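Local coordinates for uncharacterized peptidase Lmo0363 (Listeria monocytogenes, PDB 3L4E), which is probably a serine peptidase of family S51, similar to peptidase E, although its activity is not characterised, at residues Pro16-Phe21 with Leu56-Glu61; Tyr185-Ser188 with Ala192-Ile195. All coordinates share one frame; numbering follows the deposited sequence. Where two conformers were deposited one is given.

In the fold
The chain starts with inner strand 4-8 and soon reaches helix 15-21. It then forms strand 29-33 and helix 44-55 before the turn into edge strand 59-62. Interaction 1 closes this excursion by bringing 16-21 against 56-61, with 34 residues between them. The chain goes on to build the middle of the sheet. Interaction 2 comes later, as a short loop closed between 185-188 and 192-195. The two follow in series and neither encloses the other. The centres of interactions 1 and 2 are about 17 Å apart, yet the two touch. F194 of interaction 2 packs on L17 and F21, so helix 15-21 lies against strand 191-196 as well as reaching toward the turn before strand 59-62.

Interaction 1. Residues Pro16-Phe21 with Leu56-Glu61; sequences PLFTEF and LGLLVE
T19, which meets L56 across the contact, has its OG1 3.0 Å from P16 O, a possible hydrogen bond, though its proton has another acceptor within reach. The same carbonyl oxygen accepts the backbone amide of E20, with E20 N 3.0 Å from P16 O. The T19 torsion (chi1 61°) sets OG1 between the backbone N and the carbonyl carbon. This leaves CG2 anti to the carbonyl carbon, where it meets L56.

The contact between the segments is apolar and modest, with 127 Å² buried in all. L56 does most of the touching, through both branches of its fork. Its CD2 lies 3.7 Å from T19 CG2. Its CD1 comes to the edge of the F18 ring, near the ring plane, with L56 CD1 3.8 Å from F18 CD2. F18 has CG anti to its backbone N (chi1 -176°), and this carries the ring out from the helix toward the leucines. L58 adds a looser touch: its CD1 is 4.5 Å from F18 CE2. The F18 and L58 side of the contact is buried, while T19 and L56 lie nearer the surface.

G57 has positive phi (87°) and forms a Schellman motif at the end of helix 44-55. The chain then turns into strand 59-62. This is the return from helix to strand in the beta-alpha-beta crossover between parallel neighbours 29-33 and 59-62. L25 packs on both F18 and L56. The F18 ring also meets F6 and F11 edge-to-face. L58 sits on V30 and L53, so the contact lies where helix 15-21, packed on strand 115-119 through F18, meets the turn between helix 44-55 and strand 59-62.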
ATOM      1  N   PRO A  16      -6.694  -6.487 -13.769  1.00 15.44           N
ATOM      2  CA  PRO A  16      -7.919  -6.041 -14.451  1.00 15.95           C
ATOM      3  C   PRO A  16      -8.835  -5.184 -13.571  1.00 18.47           C
ATOM      4  O   PRO A  16      -9.542  -4.339 -14.101  1.00 19.69           O
ATOM      5  CB  PRO A  16      -8.620  -7.355 -14.833  1.00 19.05           C
ATOM      6  CG  PRO A  16      -7.519  -8.361 -14.906  1.00 18.99           C
ATOM      7  CD  PRO A  16      -6.541  -7.951 -13.820  1.00 16.21           C
ATOM      8  N   LEU A  17      -8.835  -5.396 -12.259  1.00 16.38           N
ATOM      9  CA  LEU A  17      -9.631  -4.535 -11.392  1.00 15.55           C
ATOM     10  C   LEU A  17      -9.052  -3.131 -11.386  1.00 16.21           C
ATOM     11  O   LEU A  17      -9.790  -2.148 -11.334  1.00 15.93           O
ATOM     12  CB  LEU A  17      -9.713  -5.091  -9.968  1.00 16.30           C
ATOM     13  CG  LEU A  17     -10.338  -6.487  -9.868  1.00 16.87           C
ATOM     14  CD1 LEU A  17     -10.483  -6.892  -8.404  1.00 21.02           C
ATOM     15  CD2 LEU A  17     -11.694  -6.556 -10.580  1.00 19.72           C
ATOM     16  N   PHE A  18      -7.725  -3.036 -11.452  1.00 14.38           N
ATOM     17  CA  PHE A  18      -7.101  -1.723 -11.536  1.00 13.30           C
ATOM     18  C   PHE A  18      -7.463  -0.979 -12.826  1.00 12.82           C
ATOM     19  O   PHE A  18      -7.761   0.221 -12.790  1.00 14.99           O
ATOM     20  CB  PHE A  18      -5.577  -1.773 -11.377  1.00 14.49           C
ATOM     21  CG  PHE A  18      -4.948  -0.412 -11.375  1.00 14.18           C
ATOM     22  CD1 PHE A  18      -5.097   0.430 -10.275  1.00 13.52           C
ATOM     23  CD2 PHE A  18      -4.245   0.046 -12.480  1.00 16.56           C
ATOM     24  CE1 PHE A  18      -4.551   1.694 -10.280  1.00 15.80           C
ATOM     25  CE2 PHE A  18      -3.696   1.297 -12.487  1.00 15.98           C
ATOM     26  CZ  PHE A  18      -3.846   2.132 -11.382  1.00 15.57           C
ATOM     27  N   THR A  19      -7.431  -1.673 -13.964  1.00 15.68           N
ATOM     28  CA  THR A  19      -7.791  -1.027 -15.221  1.00 18.68           C
ATOM     29  C   THR A  19      -9.282  -0.680 -15.280  1.00 16.09           C
ATOM     30  O   THR A  19      -9.665   0.252 -15.968  1.00 20.00           O
ATOM     31  CB  THR A  19      -7.384  -1.861 -16.453  1.00 17.53           C
ATOM     32  OG1 THR A  19      -8.049  -3.128 -16.421  1.00 18.05           O
ATOM     33  CG2 THR A  19      -5.885  -2.093 -16.467  1.00 16.55           C
ATOM     34  N   GLU A  20     -10.115  -1.430 -14.564  1.00 18.17           N
ATOM     35  CA  GLU A  20     -11.507  -1.025 -14.376  1.00 19.22           C
ATOM     36  C   GLU A  20     -11.579   0.251 -13.535  1.00 21.27           C
ATOM     37  O   GLU A  20     -12.358   1.146 -13.818  1.00 24.75           O
ATOM     38  CB  GLU A  20     -12.317  -2.147 -13.708  1.00 18.81           C
ATOM     39  CG  GLU A  20     -13.753  -1.778 -13.397  1.00 26.24           C
ATOM     40  CD  GLU A  20     -14.484  -2.868 -12.630  1.00 30.77           C
ATOM     41  OE1 GLU A  20     -14.061  -4.042 -12.707  1.00 30.16           O
ATOM     42  OE2 GLU A  20     -15.486  -2.551 -11.956  1.00 42.22           O
ATOM     43  N   PHE A  21     -10.751   0.328 -12.501  1.00 21.17           N
ATOM     44  CA  PHE A  21     -10.750   1.472 -11.586  1.00 22.10           C
ATOM     45  C   PHE A  21     -10.292   2.778 -12.257  1.00 22.67           C
ATOM     46  O   PHE A  21     -10.916   3.833 -12.076  1.00 23.77           O
ATOM     47  CB  PHE A  21      -9.863   1.138 -10.379  1.00 21.73           C
ATOM     48  CG  PHE A  21      -9.852   2.188  -9.300  1.00 21.27           C
ATOM     49  CD1 PHE A  21     -10.998   2.475  -8.577  1.00 20.83           C
ATOM     50  CD2 PHE A  21      -8.679   2.855  -8.980  1.00 21.64           C
ATOM     51  CE1 PHE A  21     -10.981   3.430  -7.567  1.00 21.91           C
ATOM     52  CE2 PHE A  21      -8.652   3.814  -7.968  1.00 21.77           C
ATOM     53  CZ  PHE A  21      -9.805   4.102  -7.261  1.00 25.48           C
ATOM     54  N   LEU A  56       0.900  -1.973 -18.496  1.00 22.67           N
ATOM     55  CA  LEU A  56      -0.259  -1.108 -18.697  1.00 18.54           C
ATOM     56  C   LEU A  56       0.144   0.192 -19.383  1.00 18.81           C
ATOM     57  O   LEU A  56      -0.691   1.061 -19.641  1.00 20.50           O
ATOM     58  CB  LEU A  56      -0.918  -0.784 -17.353  1.00 16.18           C
ATOM     59  CG  LEU A  56      -1.444  -1.975 -16.557  1.00 18.68           C
ATOM     60  CD1 LEU A  56      -2.084  -1.453 -15.279  1.00 18.41           C
ATOM     61  CD2 LEU A  56      -2.423  -2.801 -17.395  1.00 19.75           C
ATOM     62  N   GLY A  57       1.434   0.328 -19.663  1.00 20.25           N
ATOM     63  CA  GLY A  57       1.946   1.528 -20.298  1.00 22.57           C
ATOM     64  C   GLY A  57       2.316   2.630 -19.323  1.00 22.54           C
ATOM     65  O   GLY A  57       2.479   3.787 -19.720  1.00 24.27           O
ATOM     66  N   LEU A  58       2.432   2.277 -18.047  1.00 21.13           N
ATOM     67  CA  LEU A  58       2.840   3.236 -17.024  1.00 21.36           C
ATOM     68  C   LEU A  58       4.359   3.369 -16.969  1.00 23.54           C
ATOM     69  O   LEU A  58       5.087   2.403 -17.219  1.00 24.47           O
ATOM     70  CB  LEU A  58       2.297   2.821 -15.654  1.00 17.85           C
ATOM     71  CG  LEU A  58       0.778   2.899 -15.544  1.00 17.07           C
ATOM     72  CD1 LEU A  58       0.270   2.083 -14.357  1.00 18.13           C
ATOM     73  CD2 LEU A  58       0.330   4.347 -15.451  1.00 20.82           C
ATOM     74  N   LEU A  59       4.828   4.573 -16.653  1.00 21.82           N
ATOM     75  CA  LEU A  59       6.251   4.824 -16.457  1.00 21.47           C
ATOM     76  C   LEU A  59       6.533   4.759 -14.966  1.00 21.17           C
ATOM     77  O   LEU A  59       6.012   5.567 -14.189  1.00 33.39           O
ATOM     78  CB  LEU A  59       6.631   6.198 -16.989  1.00 25.46           C
ATOM     79  CG  LEU A  59       6.610   6.308 -18.505  1.00 36.17           C
ATOM     80  CD1 LEU A  59       6.723   7.763 -18.929  1.00 41.33           C
ATOM     81  CD2 LEU A  59       7.744   5.476 -19.090  1.00 42.24           C
ATOM     82  N   VAL A  60       7.336   3.781 -14.567  1.00 20.22           N
ATOM     83  CA  VAL A  60       7.575   3.518 -13.155  1.00 20.46           C
ATOM     84  C   VAL A  60       8.877   4.159 -12.687  1.00 24.49           C
ATOM     85  O   VAL A  60       9.942   3.904 -13.251  1.00 30.89           O
ATOM     86  CB  VAL A  60       7.629   2.008 -12.875  1.00 26.84           C
ATOM     87  CG1 VAL A  60       7.844   1.752 -11.391  1.00 27.04           C
ATOM     88  CG2 VAL A  60       6.353   1.340 -13.359  1.00 28.51           C
ATOM     89  N   GLU A  61       8.783   4.979 -11.646  0.68 24.61           N
ATOM     90  CA  GLU A  61       9.944   5.648 -11.069  0.68 25.54           C
ATOM     91  C   GLU A  61      10.123   5.271  -9.601  0.68 24.08           C
ATOM     92  O   GLU A  61       9.302   5.627  -8.754  0.68 26.30           O
ATOM     93  CB  GLU A  61       9.798   7.161 -11.203  0.68 31.11           C
ATOM     94  CG  GLU A  61       9.784   7.639 -12.647  0.68 37.84           C
ATOM     95  CD  GLU A  61       9.709   9.146 -12.768  0.68 44.43           C
ATOM     96  OE1 GLU A  61       9.882   9.837 -11.741  0.68 46.94           O
ATOM     97  OE2 GLU A  61       9.482   9.638 -13.893  0.68 48.53           O
TER

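Interaction 2. Residues Tyr185-Ser188 with Ala192-Ile195. With SO4 (sulfate ion), chain B.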
ATOM      1  N   TYR A 185     -11.287  -4.875   7.880  1.00 33.59           N
ATOM      2  CA  TYR A 185     -11.864  -4.980   6.540  1.00 28.50           C
ATOM      3  C   TYR A 185     -11.075  -6.033   5.769  1.00 29.87           C
ATOM      4  O   TYR A 185     -10.032  -5.731   5.195  1.00 31.85           O
ATOM      5  CB  TYR A 185     -11.763  -3.623   5.827  1.00 29.14           C
ATOM      6  CG  TYR A 185     -12.698  -3.438   4.640  1.00 33.04           C
ATOM      7  CD1 TYR A 185     -13.703  -2.476   4.666  1.00 30.76           C
ATOM      8  CD2 TYR A 185     -12.576  -4.220   3.502  1.00 35.92           C
ATOM      9  CE1 TYR A 185     -14.567  -2.299   3.589  1.00 26.53           C
ATOM     10  CE2 TYR A 185     -13.431  -4.051   2.418  1.00 32.80           C
ATOM     11  CZ  TYR A 185     -14.426  -3.090   2.468  1.00 32.69           C
ATOM     12  OH  TYR A 185     -15.288  -2.922   1.394  1.00 35.13           O
ATOM     13  N   PRO A 186     -11.554  -7.281   5.774  1.00 30.99           N
ATOM     14  CA  PRO A 186     -10.813  -8.384   5.141  1.00 32.29           C
ATOM     15  C   PRO A 186     -10.826  -8.340   3.608  1.00 38.61           C
ATOM     16  O   PRO A 186     -11.874  -8.085   3.028  1.00 34.72           O
ATOM     17  CB  PRO A 186     -11.581  -9.629   5.611  1.00 32.81           C
ATOM     18  CG  PRO A 186     -12.409  -9.181   6.761  1.00 31.46           C
ATOM     19  CD  PRO A 186     -12.746  -7.760   6.497  1.00 30.97           C
ATOM     20  N   ILE A 187      -9.678  -8.578   2.971  1.00 30.33           N
ATOM     21  CA  ILE A 187      -9.627  -8.790   1.517  1.00 28.91           C
ATOM     22  C   ILE A 187      -8.669  -9.923   1.157  1.00 28.01           C
ATOM     23  O   ILE A 187      -7.567 -10.024   1.698  1.00 34.11           O
ATOM     24  CB  ILE A 187      -9.251  -7.513   0.713  1.00 28.08           C
ATOM     25  CG1 ILE A 187      -7.928  -6.905   1.200  1.00 27.19           C
ATOM     26  CG2 ILE A 187     -10.391  -6.499   0.746  1.00 31.17           C
ATOM     27  CD1 ILE A 187      -7.344  -5.839   0.270  1.00 24.74           C
ATOM     28  N   SER A 188      -9.109 -10.783   0.248  1.00 31.34           N
ATOM     29  CA  SER A 188      -8.306 -11.905  -0.219  1.00 33.22           C
ATOM     30  C   SER A 188      -7.342 -11.481  -1.326  1.00 31.43           C
ATOM     31  O   SER A 188      -7.327 -10.319  -1.739  1.00 28.22           O
ATOM     32  CB  SER A 188      -9.218 -13.016  -0.737  1.00 34.23           C
ATOM     33  OG  SER A 188      -9.963 -12.572  -1.862  1.00 40.79           O
ATOM     34  N   ALA A 192      -9.918  -6.401  -4.456  1.00 17.60           N
ATOM     35  CA  ALA A 192      -9.365  -5.065  -4.314  1.00 15.48           C
ATOM     36  C   ALA A 192     -10.446  -4.175  -3.727  1.00 15.70           C
ATOM     37  O   ALA A 192     -11.636  -4.481  -3.843  1.00 17.78           O
ATOM     38  CB  ALA A 192      -8.883  -4.531  -5.656  1.00 19.01           C
ATOM     39  N   ILE A 193     -10.033  -3.093  -3.073  1.00 13.79           N
ATOM     40  CA  ILE A 193     -10.979  -2.105  -2.561  1.00 15.55           C
ATOM     41  C   ILE A 193     -10.813  -0.823  -3.372  1.00 14.98           C
ATOM     42  O   ILE A 193      -9.707  -0.251  -3.426  1.00 14.49           O
ATOM     43  CB  ILE A 193     -10.769  -1.787  -1.059  1.00 18.07           C
ATOM     44  CG1 ILE A 193     -10.595  -3.074  -0.240  1.00 18.64           C
ATOM     45  CG2 ILE A 193     -11.945  -0.964  -0.533  1.00 22.60           C
ATOM     46  CD1 ILE A 193     -10.161  -2.828   1.197  1.00 20.09           C
ATOM     47  N   PHE A 194     -11.902  -0.412  -4.023  1.00 16.74           N
ATOM     48  CA  PHE A 194     -11.962   0.819  -4.798  1.00 15.75           C
ATOM     49  C   PHE A 194     -12.439   1.913  -3.860  1.00 15.77           C
ATOM     50  O   PHE A 194     -13.540   1.815  -3.295  1.00 19.51           O
ATOM     51  CB  PHE A 194     -13.022   0.727  -5.904  1.00 16.22           C
ATOM     52  CG  PHE A 194     -12.706  -0.230  -7.034  1.00 19.06           C
ATOM     53  CD1 PHE A 194     -11.651  -1.118  -6.982  1.00 21.34           C
ATOM     54  CD2 PHE A 194     -13.519  -0.239  -8.161  1.00 24.22           C
ATOM     55  CE1 PHE A 194     -11.405  -1.984  -8.043  1.00 23.21           C
ATOM     56  CE2 PHE A 194     -13.275  -1.097  -9.211  1.00 28.69           C
ATOM     57  CZ  PHE A 194     -12.214  -1.968  -9.150  1.00 21.60           C
ATOM     58  N   ILE A 195     -11.640   2.958  -3.705  1.00 18.35           N
ATOM     59  CA  ILE A 195     -12.036   4.081  -2.866  1.00 21.33           C
ATOM     60  C   ILE A 195     -11.989   5.397  -3.635  1.00 20.62           C
ATOM     61  O   ILE A 195     -10.931   5.826  -4.103  1.00 19.48           O
ATOM     62  CB  ILE A 195     -11.176   4.171  -1.590  1.00 24.42           C
ATOM     63  CG1 ILE A 195     -11.380   2.913  -0.745  1.00 24.25           C
ATOM     64  CG2 ILE A 195     -11.546   5.423  -0.793  1.00 22.99           C
ATOM     65  CD1 ILE A 195     -10.281   2.623   0.239  1.00 31.70           C
TER
HETATM   66  S   SO4 B 206      -9.218 -15.514  -3.535  0.90 44.91           S
HETATM   67  O1  SO4 B 206      -7.817 -15.131  -3.693  1.00 40.57           O
HETATM   68  O2  SO4 B 206      -9.597 -16.423  -4.617  1.00 48.40           O
HETATM   69  O3  SO4 B 206      -9.418 -16.155  -2.242  0.94 47.52           O
HETATM   70  O4  SO4 B 206     -10.055 -14.318  -3.611  0.97 49.26           O
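I193 fills the tight part of this contact, with Y185 and I187 both packed on its longer branch. I193 CD1 lies 3.6 Å from Y185 CD2 and meets the ring obliquely. The two side chains run past each other in opposite directions. I187 crosses I193 at about a right angle, and its CG2 is 3.6 Å from I193 CG1. The I187 torsion (chi1 55°) turns CG1 between the backbone N and the carbonyl carbon and leaves CG2 anti to the carbonyl carbon, facing I193. Y185 OH is hydrogen-bonded to T202 OG1.

The strands that the two segments lie on belong to different sheets. Strand 184-186 pairs in parallel with 157-159, while 191-196 is antiparallel to 4-8 and 199-204 in the main sheet. The I187 side chain is about 7 Å from that of S120 and about 8 Å from that of H161, the charge-relay residues proposed by similarity.

S188 makes the looser, partly exposed side. Its CB points away from 192-195, and OG donates to a sulfate ion, probably from the crystallisation liquor. The bond is very short and its length is doubtful. H190, N164 and R204 also bind this sulfate.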